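Local coordinates for Beta/gama crystallin family protein (Methanosarcina acetivorans, PDB 3HZ2) that binds two calcium ions in a double-clamp site built from the paired Greek key motifs of a single betagamma-crystallin domain, at residues V11-K16 with S37-S42; D33-I38 with N76-F81. All coordinates share one frame; numbering follows the deposited sequence.

Interaction 1 of 2, residues V11-K16 with S37-S42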
loop_
_atom_site.group_PDB
_atom_site.type_symbol
_atom_site.label_atom_id
_atom_site.label_comp_id
_atom_site.label_asym_id
_atom_site.label_seq_id
_atom_site.Cartn_x
_atom_site.Cartn_y
_atom_site.Cartn_z
ATOM N N VAL A 11 5.447 10.191 -3.913
ATOM C CA VAL A 11 6.600 9.710 -3.174
ATOM C C VAL A 11 6.796 10.690 -2.023
ATOM O O VAL A 11 6.279 11.810 -2.056
ATOM C CB VAL A 11 7.881 9.676 -4.045
ATOM C CG1 VAL A 11 7.728 8.640 -5.152
ATOM C CG2 VAL A 11 8.159 11.052 -4.620
ATOM N N ASN A 12 7.547 10.267 -1.015
ATOM C CA ASN A 12 7.788 11.082 0.167
ATOM C C ASN A 12 6.510 11.460 0.901
ATOM O O ASN A 12 6.393 12.542 1.479
ATOM C CB ASN A 12 8.611 12.329 -0.171
ATOM C CG ASN A 12 10.082 12.142 0.144
ATOM O OD1 ASN A 12 10.454 11.199 0.846
ATOM N ND2 ASN A 12 10.925 13.036 -0.357
ATOM N N PHE A 13 5.545 10.549 0.852
ATOM C CA PHE A 13 4.279 10.693 1.552
ATOM C C PHE A 13 3.431 11.912 1.197
ATOM O O PHE A 13 2.786 12.498 2.068
ATOM C CB PHE A 13 4.567 10.660 3.055
ATOM C CG PHE A 13 5.632 9.667 3.436
ATOM C CD1 PHE A 13 6.863 10.097 3.923
ATOM C CD2 PHE A 13 5.423 8.300 3.251
ATOM C CE1 PHE A 13 7.873 9.186 4.222
ATOM C CE2 PHE A 13 6.424 7.377 3.547
ATOM C CZ PHE A 13 7.655 7.820 4.034
ATOM N N GLY A 14 3.407 12.269 -0.083
ATOM C CA GLY A 14 2.627 13.415 -0.513
ATOM C C GLY A 14 1.318 13.047 -1.183
ATOM O O GLY A 14 1.031 11.867 -1.409
ATOM N N GLY A 15 0.518 14.067 -1.492
ATOM C CA GLY A 15 -0.762 13.857 -2.149
ATOM C C GLY A 15 -1.844 13.218 -1.299
ATOM O O GLY A 15 -1.796 13.254 -0.068
ATOM N N LYS A 16 -2.836 12.639 -1.969
ATOM C CA LYS A 16 -3.941 11.974 -1.289
ATOM C C LYS A 16 -3.386 10.816 -0.465
ATOM O O LYS A 16 -2.462 10.128 -0.896
ATOM C CB LYS A 16 -4.944 11.440 -2.319
ATOM C CG LYS A 16 -6.149 10.723 -1.723
ATOM C CD LYS A 16 -7.043 11.679 -0.945
ATOM C CE LYS A 16 -8.182 10.942 -0.248
ATOM N NZ LYS A 16 -9.023 10.178 -1.212
ATOM N N SER A 37 4.167 5.870 -2.054
ATOM C CA SER A 37 4.897 5.787 -0.795
ATOM C C SER A 37 3.969 5.123 0.212
ATOM O O SER A 37 2.744 5.205 0.091
ATOM C CB SER A 37 5.365 7.176 -0.322
ATOM O OG SER A 37 4.298 8.088 -0.185
ATOM N N ILE A 38 4.551 4.446 1.195
ATOM C CA ILE A 38 3.764 3.716 2.176
ATOM C C ILE A 38 4.388 3.744 3.565
ATOM O O ILE A 38 5.609 3.780 3.707
ATOM C CB ILE A 38 3.636 2.223 1.766
ATOM C CG1 ILE A 38 3.008 2.104 0.375
ATOM C CG2 ILE A 38 2.819 1.457 2.807
ATOM C CD1 ILE A 38 3.076 0.701 -0.214
ATOM N N LYS A 39 3.534 3.716 4.584
ATOM C CA LYS A 39 3.990 3.678 5.970
ATOM C C LYS A 39 3.269 2.541 6.681
ATOM O O LYS A 39 2.073 2.637 6.946
ATOM C CB LYS A 39 3.671 4.986 6.696
ATOM C CG LYS A 39 4.541 6.168 6.324
ATOM C CD LYS A 39 4.209 7.350 7.225
ATOM C CE LYS A 39 4.892 8.626 6.777
ATOM N NZ LYS A 39 4.542 9.755 7.702
ATOM N N VAL A 40 3.982 1.458 6.974
ATOM C CA VAL A 40 3.368 0.343 7.682
ATOM C C VAL A 40 3.591 0.598 9.169
ATOM O O VAL A 40 4.686 0.388 9.685
ATOM C CB VAL A 40 4.009 -1.009 7.296
ATOM C CG1 VAL A 40 3.358 -2.136 8.092
ATOM C CG2 VAL A 40 3.836 -1.261 5.802
ATOM N N LYS A 41 2.549 1.071 9.842
ATOM C CA LYS A 41 2.614 1.381 11.265
ATOM C C LYS A 41 2.741 0.118 12.104
ATOM O O LYS A 41 3.472 0.086 13.096
ATOM C CB LYS A 41 1.361 2.152 11.690
ATOM C CG LYS A 41 1.069 3.388 10.848
ATOM C CD LYS A 41 2.192 4.409 10.943
ATOM C CE LYS A 41 2.345 4.925 12.368
ATOM N NZ LYS A 41 3.480 5.882 12.502
ATOM N N SER A 42 2.021 -0.921 11.700
ATOM C CA SER A 42 2.046 -2.189 12.415
ATOM C C SER A 42 1.475 -3.308 11.559
ATOM O O SER A 42 0.641 -3.071 10.681
ATOM C CB SER A 42 1.248 -2.071 13.716
ATOM O OG SER A 42 -0.020 -1.490 13.469
#

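Interaction 2 of 2, residues D33-I38 with N76-F81. With CA (calcium ion), chain F; CA (calcium ion), chain E.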
loop_
_atom_site.group_PDB
_atom_site.type_symbol
_atom_site.label_atom_id
_atom_site.label_comp_id
_atom_site.label_asym_id
_atom_site.label_seq_id
_atom_site.Cartn_x
_atom_site.Cartn_y
_atom_site.Cartn_z
ATOM N N ASP A 33 -3.941 2.407 -8.514
ATOM C CA ASP A 33 -2.935 2.760 -9.507
ATOM C C ASP A 33 -2.326 4.138 -9.295
ATOM O O ASP A 33 -2.015 4.840 -10.260
ATOM C CB ASP A 33 -3.525 2.667 -10.913
ATOM C CG ASP A 33 -3.791 1.246 -11.314
ATOM O OD1 ASP A 33 -3.072 0.387 -10.780
ATOM O OD2 ASP A 33 -4.687 0.985 -12.143
ATOM N N LYS A 34 -2.144 4.512 -8.031
ATOM C CA LYS A 34 -1.560 5.806 -7.691
ATOM C C LYS A 34 -0.547 5.751 -6.545
ATOM O O LYS A 34 0.272 6.649 -6.406
ATOM C CB LYS A 34 -2.647 6.800 -7.275
ATOM C CG LYS A 34 -3.720 7.087 -8.292
ATOM C CD LYS A 34 -4.636 8.166 -7.735
ATOM C CE LYS A 34 -5.877 8.359 -8.567
ATOM N NZ LYS A 34 -6.754 9.383 -7.942
ATOM N N ILE A 35 -0.603 4.719 -5.712
ATOM C CA ILE A 35 0.298 4.646 -4.562
ATOM C C ILE A 35 1.792 4.680 -4.887
ATOM O O ILE A 35 2.289 3.871 -5.673
ATOM C CB ILE A 35 -0.024 3.411 -3.701
ATOM C CG1 ILE A 35 -1.453 3.534 -3.161
ATOM C CG2 ILE A 35 0.970 3.302 -2.548
ATOM C CD1 ILE A 35 -2.002 2.266 -2.534
ATOM N N SER A 36 2.499 5.622 -4.258
ATOM C CA SER A 36 3.933 5.811 -4.470
ATOM C C SER A 36 4.796 5.767 -3.216
ATOM O O SER A 36 6.021 5.675 -3.304
ATOM C CB SER A 36 4.176 7.127 -5.187
ATOM O OG SER A 36 3.624 7.064 -6.479
ATOM N N SER A 37 4.167 5.870 -2.054
ATOM C CA SER A 37 4.897 5.787 -0.795
ATOM C C SER A 37 3.969 5.123 0.212
ATOM O O SER A 37 2.744 5.205 0.091
ATOM C CB SER A 37 5.365 7.176 -0.322
ATOM O OG SER A 37 4.298 8.088 -0.185
ATOM N N ILE A 38 4.551 4.446 1.195
ATOM C CA ILE A 38 3.764 3.716 2.176
ATOM C C ILE A 38 4.388 3.744 3.565
ATOM O O ILE A 38 5.609 3.780 3.707
ATOM C CB ILE A 38 3.636 2.223 1.766
ATOM C CG1 ILE A 38 3.008 2.104 0.375
ATOM C CG2 ILE A 38 2.819 1.457 2.807
ATOM C CD1 ILE A 38 3.076 0.701 -0.214
ATOM N N ASN A 76 2.745 3.520 -9.078
ATOM C CA ASN A 76 1.372 3.648 -9.576
ATOM C C ASN A 76 0.773 2.334 -10.051
ATOM O O ASN A 76 0.056 2.307 -11.053
ATOM C CB ASN A 76 1.322 4.649 -10.736
ATOM C CG ASN A 76 1.798 6.012 -10.330
ATOM O OD1 ASN A 76 1.778 6.331 -9.156
ATOM N ND2 ASN A 76 2.214 6.828 -11.291
ATOM N N SER A 77 1.038 1.251 -9.332
ATOM C CA SER A 77 0.531 -0.044 -9.760
ATOM C C SER A 77 -0.279 -0.820 -8.729
ATOM O O SER A 77 -0.940 -1.786 -9.075
ATOM C CB SER A 77 1.689 -0.916 -10.231
ATOM O OG SER A 77 2.535 -1.233 -9.141
ATOM N N ILE A 78 -0.214 -0.434 -7.464
ATOM C CA ILE A 78 -0.975 -1.156 -6.447
ATOM C C ILE A 78 -2.471 -0.975 -6.683
ATOM O O ILE A 78 -2.934 0.136 -6.936
ATOM C CB ILE A 78 -0.603 -0.667 -5.030
ATOM C CG1 ILE A 78 0.854 -1.040 -4.736
ATOM C CG2 ILE A 78 -1.556 -1.272 -3.994
ATOM C CD1 ILE A 78 1.398 -0.462 -3.454
ATOM N N SER A 79 -3.228 -2.069 -6.613
ATOM C CA SER A 79 -4.672 -1.999 -6.824
ATOM C C SER A 79 -5.492 -2.607 -5.697
ATOM O O SER A 79 -6.717 -2.513 -5.694
ATOM C CB SER A 79 -5.048 -2.659 -8.148
ATOM O OG SER A 79 -4.633 -1.845 -9.225
ATOM N N SER A 80 -4.815 -3.241 -4.747
ATOM C CA SER A 80 -5.486 -3.828 -3.595
ATOM C C SER A 80 -4.439 -4.269 -2.592
ATOM O O SER A 80 -3.286 -4.504 -2.947
ATOM C CB SER A 80 -6.364 -5.025 -4.003
ATOM O OG SER A 80 -5.599 -6.086 -4.553
ATOM N N PHE A 81 -4.827 -4.340 -1.327
ATOM C CA PHE A 81 -3.900 -4.782 -0.297
ATOM C C PHE A 81 -4.650 -5.262 0.929
ATOM O O PHE A 81 -5.760 -4.807 1.213
ATOM C CB PHE A 81 -2.883 -3.674 0.057
ATOM C CG PHE A 81 -3.496 -2.371 0.516
ATOM C CD1 PHE A 81 -3.897 -2.194 1.839
ATOM C CD2 PHE A 81 -3.632 -1.307 -0.371
ATOM C CE1 PHE A 81 -4.422 -0.977 2.269
ATOM C CE2 PHE A 81 -4.156 -0.086 0.048
ATOM C CZ PHE A 81 -4.552 0.079 1.370
HETATM CA CA CA F . -2.647 -2.044 -10.889
HETATM CA CA CA E . 1.786 8.222 -7.669
HETATM O O HOH W 1 2.237 1.295 -6.650
HETATM O O HOH W 2 -2.216 2.476 -5.865
HETATM O O HOH W 3 4.063 8.565 -9.044
HETATM O O HOH W 4 -0.223 8.991 -9.082
HETATM O O HOH W 5 2.233 10.853 -7.912
HETATM O O HOH W 6 -0.986 -1.600 -13.053
HETATM O O HOH W 7 -4.748 -2.542 -12.641
#

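Interaction 1 of 2, residues V11-K16 with S37-S42
The ring of Phe13 lies across the side chain of Lys39. Lys39 CE sits over the centre of one ring face, 3.5 Å from the Phe13 centroid, in a CH-pi contact. Lys39 NZ follows on the same face as a cation-pi partner, 4.6 Å from that centroid and 19° off the ring normal. The lysine chain, extended beyond CG, runs over the face and crosses the Phe13 side chain at about a right angle, with CG 3.6 Å from Phe13 CE2. At the ring edge, in the plane, Phe13 CE2 comes 3.7 Å from Ile38 O.

At the base of the ring, Phe13 N gives a weak, bent hydrogen bond to Ser37 OG (2.9 Å, 129°). Ser37 OG stands between its backbone N and carbonyl carbon (chi1 57°), which turns it to the loop; it also hydrogen-bonds His10 O. Tyr8 of strand 4-8 meets Phe13 edge-to-face, and Glu64 touches Phe13 and Lys39. Replacing Phe13 by an alanine would probably leave the Lys39 ammonium without its aromatic partner and its chain freer to turn. The loop of this Greek key thus meets strand 37-42 with CE on the ring and the charge just beyond, probably favoured there by the aromatic face.

Interaction 2 of 2, residues D33-I38 with N76-F81
Two calcium sites of the betagamma-crystallin double clamp are built where residues 33-38 and 76-81 run past each other. Each segment supplies ligands to both ions. At the first site, Asn76 OD1 binds calcium at 2.4 Å, beside Lys34 O and Ser36 OG. Glu9 O and three waters complete the shell. At the second, Asp33 OD1 lies 2.5 Å from calcium and Ser79 OG 2.6 Å, joined by Ser77 O, Glu49 O and two waters. Asp33 CG and Asn76 CG are both anti to their own carbonyl carbon (chi1 -70° and -60°), and this brings each side-chain oxygen to its ion. Second-shell bonds hold the serines: Ser36 OG to Asp75 OD1, and Ser79 OG to Asn32 OD1.

The pattern follows the paired Greek keys of the fold. Each motif lends one residue, Asp33 or Asn76, to the site completed by the serine of the other. Between the ions the backbones are joined by Asp33 N to Ile78 O, 2.9 Å and nearly straight at 163°. A second hydrogen bond, Asn76 N to Ile35 O, is weak and long. One water links Ile35 O to Ser77 N, and another links Ile35 N to Ile78 O.

The isoleucines carry the contact into the core. Ile35 CD1 packs obliquely on Ile78 CG2 at 3.9 Å and reaches Phe81 CE2 at 4.1 Å. Ile38 and Ile78 meet tip to tip through their CD1 atoms, 3.8 Å apart, and Phe47 touches both.

Overall arrangement
The centres of the two interactions lie 10 Å apart, and both use strand 37-42. Along the chain, 11-16 comes first, then 33-38 running into 37-42, and 76-81 last. Ser37 and Ile38 belong to both. Interaction 1 stays within the first Greek key, where the loop after strand 4-8 packs on an inner strand of the four-stranded sheet. Interaction 2 joins the two keys, leading from that sheet to strand 80-83 of the three-stranded one. They touch where Val11 N packs 3.6 Å from Ser36 CB. The loop of interaction 1 therefore borders a serine that binds calcium, and the calcium-binding residues 33-36 lead directly into the strand that the loop 11-16 packs on.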